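Local coordinates for putative transcription regulator (Lactobacillus plantarum WCFS1, PDB 3COL), which probably binds DNA through a TetR-type helix-turn-helix region and regulates transcription, at residues R68-S71 / T72-D76; V85-R88 / I89-V93. All coordinates share one frame; numbering follows the deposited sequence.

How the contacts relate
Both contacts are local, formed by neighbours a few residues apart on one chain, and they come in series. Contact 1 (68-76) is the turn from helix 54-67 into the start of helix 72-78; contact 2 (85-93) is the first part of helix 85-102, the next helix along. Their centres lie about 13 Å apart, and they meet where Leu70 CD1 packs on Tyr92 CE1 at 3.8 Å. In a TetR-family regulator the DNA-binding helices come first and the rest of the chain forms a helical regulatory domain, so contact 1 probably sits near the passage between them and contact 2 within the regulatory bundle.

Contact 1. Residues R68-S71 / T72-D76; sequences RILS and TTDLD
Ser71 and Asp74 form a capping box, the reciprocal pair of bonds that closes the N-terminus of helix 72-78. Ser71 stands at the N-cap, and its OG accepts from Asp74 N at 2.9 Å along a nearly straight N-H line of 165°. The hydroxyl lies between the backbone N and the carbonyl carbon (chi1 74°), which turns it over the first turn of the helix. Asp74 answers in the other direction: its CG stands opposite the carbonyl carbon and beside the backbone N, bringing the carboxylate back over the loop, where OD2 takes Ser71 N at 2.9 Å. That N-H comes from above the carboxylate, 48° out of its plane. Serine suits the cap because its hydroxyl is short enough to fold back on the helix start, and aspartate suits the third helical position because its acceptor can reach the cap's N-H while its negative charge probably interacts well with the helix dipole. Were Asp74 an alanine, Ser71 N would probably lose its side-chain acceptor, and the loop would be held to the helix start less firmly.

Beside the capping box, Leu70 and Leu75 lie at about a right angle to each other, and Leu75 CD1 rests against Leu70 CD1 at 3.5 Å and close to its CB. This apolar pair, between positions N' and N4, is a hydrophobic staple, the usual companion of the box. Leu70 also lies against Tyr92 and Gln95 of helix 85-102, while Leu75 touches Ile133, so leucines here face neighbouring helices. Leu75 N also bonds to Ser71 O, at 2.9 Å.

Contact 2. Residues V85-R88 / I89-V93; sequences VTTR and IRLYV
Thr87 and Arg90, three residues apart on helix 85-102, approach each other at a slant. The hydroxyl of Thr87 has its main partner in Asp84 OD1, just before the segment, a hydrogen bond that helps fix its direction. A second, more tentative partner is a water: in the Arg90 conformer described here, one of two, it donates to Thr87 OG1 at 3.0 Å and accepts from Arg90 NH1 at 3.1 Å. In that conformer Arg90 leaves the helix with CG opposite its backbone N (chi1 -167°) and bends at chi3, which turns the guanidinium back towards Thr87, one face over Thr87 O.

The backbone of the helix is regular. Leu91 N bonds to Thr87 O at 3.0 Å and 170°, and Leu91 CG rests 3.2 Å from the same oxygen. Two residues earlier, Ile89 N reaches Val85 O, against which Ile89 CG1 also lies at 3.3 Å.

Further out, Ile89 turns its branched side chain to Trp190 and Met193 of helix 182-193 and to Ala141, a setting that suits a bulky apolar residue. Tyr92 packs against Met156 and Phe160 of helix 152-171. Buried Arg88 carries its charge along a bent chain to backbone oxygens, NE to Ile83 O and NH2 to Leu78 O, tying the start of helix 85-102 to the end of helix 72-78 and to the loop between them.

The chemistry thus differs by face: apolar side chains join neighbouring helices, the Arg90 end is held loosely, as its two conformers suggest, and Arg88 pays for its burial with carbonyl partners.

Contact 1. Residues R68-S71 / T72-D76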
loop_
_atom_site.group_PDB
_atom_site.type_symbol
_atom_site.label_atom_id
_atom_site.label_comp_id
_atom_site.label_asym_id
_atom_site.label_seq_id
_atom_site.Cartn_x
_atom_site.Cartn_y
_atom_site.Cartn_z
ATOM N N ARG A 68 -9.132 10.578 -12.163
ATOM C CA ARG A 68 -8.125 11.601 -12.410
ATOM C C ARG A 68 -6.778 11.026 -12.894
ATOM O O ARG A 68 -5.921 11.759 -13.390
ATOM C CB ARG A 68 -7.940 12.515 -11.172
ATOM C CG ARG A 68 -8.423 13.949 -11.396
ATOM C CD ARG A 68 -7.809 14.941 -10.384
ATOM N NE ARG A 68 -8.703 15.306 -9.264
ATOM C CZ ARG A 68 -8.679 14.740 -8.061
ATOM N NH1 ARG A 68 -7.826 13.749 -7.808
ATOM N NH2 ARG A 68 -9.504 15.166 -7.112
ATOM N N ILE A 69 -6.583 9.725 -12.764
ATOM C CA ILE A 69 -5.277 9.162 -13.107
ATOM C C ILE A 69 -4.941 9.254 -14.621
ATOM O O ILE A 69 -3.896 9.822 -14.997
ATOM C CB ILE A 69 -5.109 7.748 -12.566
ATOM C CG1 ILE A 69 -5.414 7.726 -11.058
ATOM C CG2 ILE A 69 -3.673 7.209 -12.884
ATOM C CD1 ILE A 69 -5.390 6.356 -10.443
ATOM N N LEU A 70 -5.841 8.756 -15.467
ATOM C CA LEU A 70 -5.649 8.746 -16.919
ATOM C C LEU A 70 -6.746 9.494 -17.659
ATOM O O LEU A 70 -7.924 9.309 -17.369
ATOM C CB LEU A 70 -5.646 7.301 -17.430
ATOM C CG LEU A 70 -4.677 6.326 -16.772
ATOM C CD1 LEU A 70 -5.085 4.913 -17.069
ATOM C CD2 LEU A 70 -3.249 6.593 -17.201
ATOM N N SER A 71 -6.347 10.291 -18.657
ATOM C CA SER A 71 -7.280 10.977 -19.540
ATOM C C SER A 71 -7.740 10.033 -20.638
ATOM O O SER A 71 -7.210 8.914 -20.770
ATOM C CB SER A 71 -6.619 12.197 -20.161
ATOM O OG SER A 71 -5.685 11.818 -21.167
ATOM N N THR A 72 -8.729 10.489 -21.405
ATOM C CA THR A 72 -9.237 9.799 -22.600
ATOM C C THR A 72 -8.127 9.643 -23.640
ATOM O O THR A 72 -7.963 8.568 -24.218
ATOM C CB THR A 72 -10.416 10.577 -23.232
ATOM O OG1 THR A 72 -11.266 11.088 -22.193
ATOM C CG2 THR A 72 -11.242 9.675 -24.159
ATOM N N THR A 73 -7.392 10.737 -23.858
ATOM C CA THR A 73 -6.125 10.778 -24.599
ATOM C C THR A 73 -5.109 9.695 -24.162
ATOM O O THR A 73 -4.554 8.981 -25.012
ATOM C CB THR A 73 -5.480 12.174 -24.448
ATOM O OG1 THR A 73 -6.333 13.143 -25.067
ATOM C CG2 THR A 73 -4.125 12.243 -25.107
ATOM N N ASP A 74 -4.869 9.594 -22.851
ATOM C CA ASP A 74 -4.017 8.540 -22.309
ATOM C C ASP A 74 -4.540 7.180 -22.727
ATOM O O ASP A 74 -3.807 6.378 -23.279
ATOM C CB ASP A 74 -3.941 8.606 -20.771
ATOM C CG ASP A 74 -3.267 9.861 -20.272
ATOM O OD1 ASP A 74 -2.529 10.500 -21.052
ATOM O OD2 ASP A 74 -3.479 10.223 -19.097
ATOM N N LEU A 75 -5.818 6.941 -22.453
ATOM C CA LEU A 75 -6.448 5.646 -22.663
ATOM C C LEU A 75 -6.410 5.218 -24.120
ATOM O O LEU A 75 -6.324 4.029 -24.428
ATOM C CB LEU A 75 -7.901 5.691 -22.177
ATOM C CG LEU A 75 -8.287 5.024 -20.852
ATOM C CD1 LEU A 75 -7.131 4.856 -19.926
ATOM C CD2 LEU A 75 -9.434 5.767 -20.173
ATOM N N ASP A 76 -6.491 6.185 -25.015
ATOM C CA ASP A 76 -6.535 5.878 -26.429
ATOM C C ASP A 76 -5.163 5.343 -26.863
ATOM O O ASP A 76 -5.077 4.342 -27.586
ATOM C CB ASP A 76 -6.969 7.112 -27.227
ATOM C CG ASP A 76 -8.489 7.345 -27.187
ATOM O OD1 ASP A 76 -9.220 6.532 -26.557
ATOM O OD2 ASP A 76 -8.963 8.342 -27.804
#

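Contact 2. Residues V85-R88 / I89-V93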
loop_
_atom_site.group_PDB
_atom_site.type_symbol
_atom_site.label_atom_id
_atom_site.label_comp_id
_atom_site.label_asym_id
_atom_site.label_seq_id
_atom_site.Cartn_x
_atom_site.Cartn_y
_atom_site.Cartn_z
ATOM N N VAL A 85 4.022 -2.992 -26.659
ATOM C CA VAL A 85 3.566 -2.974 -25.275
ATOM C C VAL A 85 4.545 -2.342 -24.317
ATOM O O VAL A 85 4.134 -1.823 -23.287
ATOM C CB VAL A 85 3.164 -4.374 -24.756
ATOM C CG1 VAL A 85 1.926 -4.845 -25.488
ATOM C CG2 VAL A 85 4.337 -5.395 -24.895
ATOM N N THR A 86 5.839 -2.401 -24.641
ATOM C CA THR A 86 6.902 -1.906 -23.765
ATOM C C THR A 86 6.805 -0.410 -23.645
ATOM O O THR A 86 6.955 0.164 -22.539
ATOM C CB THR A 86 8.336 -2.365 -24.275
ATOM O OG1 THR A 86 8.464 -3.769 -24.067
ATOM C CG2 THR A 86 9.484 -1.660 -23.530
ATOM N N THR A 87 6.595 0.222 -24.803
ATOM C CA THR A 87 6.358 1.663 -24.900
ATOM C C THR A 87 5.067 2.064 -24.114
ATOM O O THR A 87 5.084 3.018 -23.347
ATOM C CB THR A 87 6.250 2.084 -26.396
ATOM O OG1 THR A 87 7.495 1.789 -27.048
ATOM C CG2 THR A 87 5.949 3.589 -26.553
ATOM N N ARG A 88 3.960 1.359 -24.350
ATOM C CA ARG A 88 2.701 1.699 -23.691
ATOM C C ARG A 88 2.761 1.517 -22.175
ATOM O O ARG A 88 2.177 2.304 -21.464
ATOM C CB ARG A 88 1.522 0.877 -24.258
ATOM C CG ARG A 88 1.160 1.254 -25.682
ATOM C CD ARG A 88 -0.121 0.529 -26.083
ATOM N NE ARG A 88 0.164 -0.767 -26.685
ATOM C CZ ARG A 88 -0.709 -1.763 -26.788
ATOM N NH1 ARG A 88 -0.336 -2.892 -27.383
ATOM N NH2 ARG A 88 -1.937 -1.632 -26.301
ATOM N N ILE A 89 3.432 0.471 -21.686
ATOM C CA ILE A 89 3.682 0.315 -20.242
ATOM C C ILE A 89 4.466 1.515 -19.660
ATOM O O ILE A 89 4.108 2.051 -18.621
ATOM C CB ILE A 89 4.352 -1.064 -19.896
ATOM C CG1 ILE A 89 3.363 -2.189 -20.150
ATOM C CG2 ILE A 89 4.791 -1.133 -18.366
ATOM C CD1 ILE A 89 3.973 -3.576 -20.054
ATOM N N ARG A 90 5.517 1.943 -20.341
ATOM C CA ARG A 90 6.286 3.080 -19.873
ATOM C C ARG A 90 5.435 4.354 -19.804
ATOM O O ARG A 90 5.487 5.088 -18.810
ATOM C CB ARG A 90 7.545 3.292 -20.727
ATOM C CG ARG A 90 8.546 4.280 -20.100
ATOM C CD ARG A 90 9.760 4.532 -20.996
ATOM N NE ARG A 90 9.387 5.326 -22.173
ATOM C CZ ARG A 90 9.208 4.824 -23.398
ATOM N NH1 ARG A 90 9.374 3.537 -23.613
ATOM N NH2 ARG A 90 8.876 5.617 -24.407
ATOM N N LEU A 91 4.655 4.600 -20.860
ATOM C CA LEU A 91 3.705 5.723 -20.915
ATOM C C LEU A 91 2.725 5.648 -19.761
ATOM O O LEU A 91 2.415 6.664 -19.131
ATOM C CB LEU A 91 2.913 5.705 -22.229
ATOM C CG LEU A 91 3.688 5.934 -23.545
ATOM C CD1 LEU A 91 2.701 5.812 -24.745
ATOM C CD2 LEU A 91 4.459 7.270 -23.553
ATOM N N TYR A 92 2.221 4.440 -19.501
ATOM C CA TYR A 92 1.284 4.265 -18.387
ATOM C C TYR A 92 1.898 4.606 -17.032
ATOM O O TYR A 92 1.333 5.366 -16.260
ATOM C CB TYR A 92 0.704 2.839 -18.384
ATOM C CG TYR A 92 -0.133 2.548 -17.164
ATOM C CD1 TYR A 92 -1.280 3.284 -16.890
ATOM C CD2 TYR A 92 0.253 1.569 -16.271
ATOM C CE1 TYR A 92 -2.031 3.018 -15.747
ATOM C CE2 TYR A 92 -0.471 1.314 -15.139
ATOM C CZ TYR A 92 -1.604 2.044 -14.886
ATOM O OH TYR A 92 -2.336 1.753 -13.754
ATOM N N VAL A 93 3.040 4.004 -16.727
ATOM C CA VAL A 93 3.654 4.186 -15.447
ATOM C C VAL A 93 4.115 5.638 -15.292
ATOM O O VAL A 93 4.061 6.191 -14.205
ATOM C CB VAL A 93 4.829 3.193 -15.233
ATOM C CG1 VAL A 93 5.459 3.402 -13.850
ATOM C CG2 VAL A 93 4.324 1.742 -15.365
HETATM O O HOH W 1 9.855 3.568 -26.650
#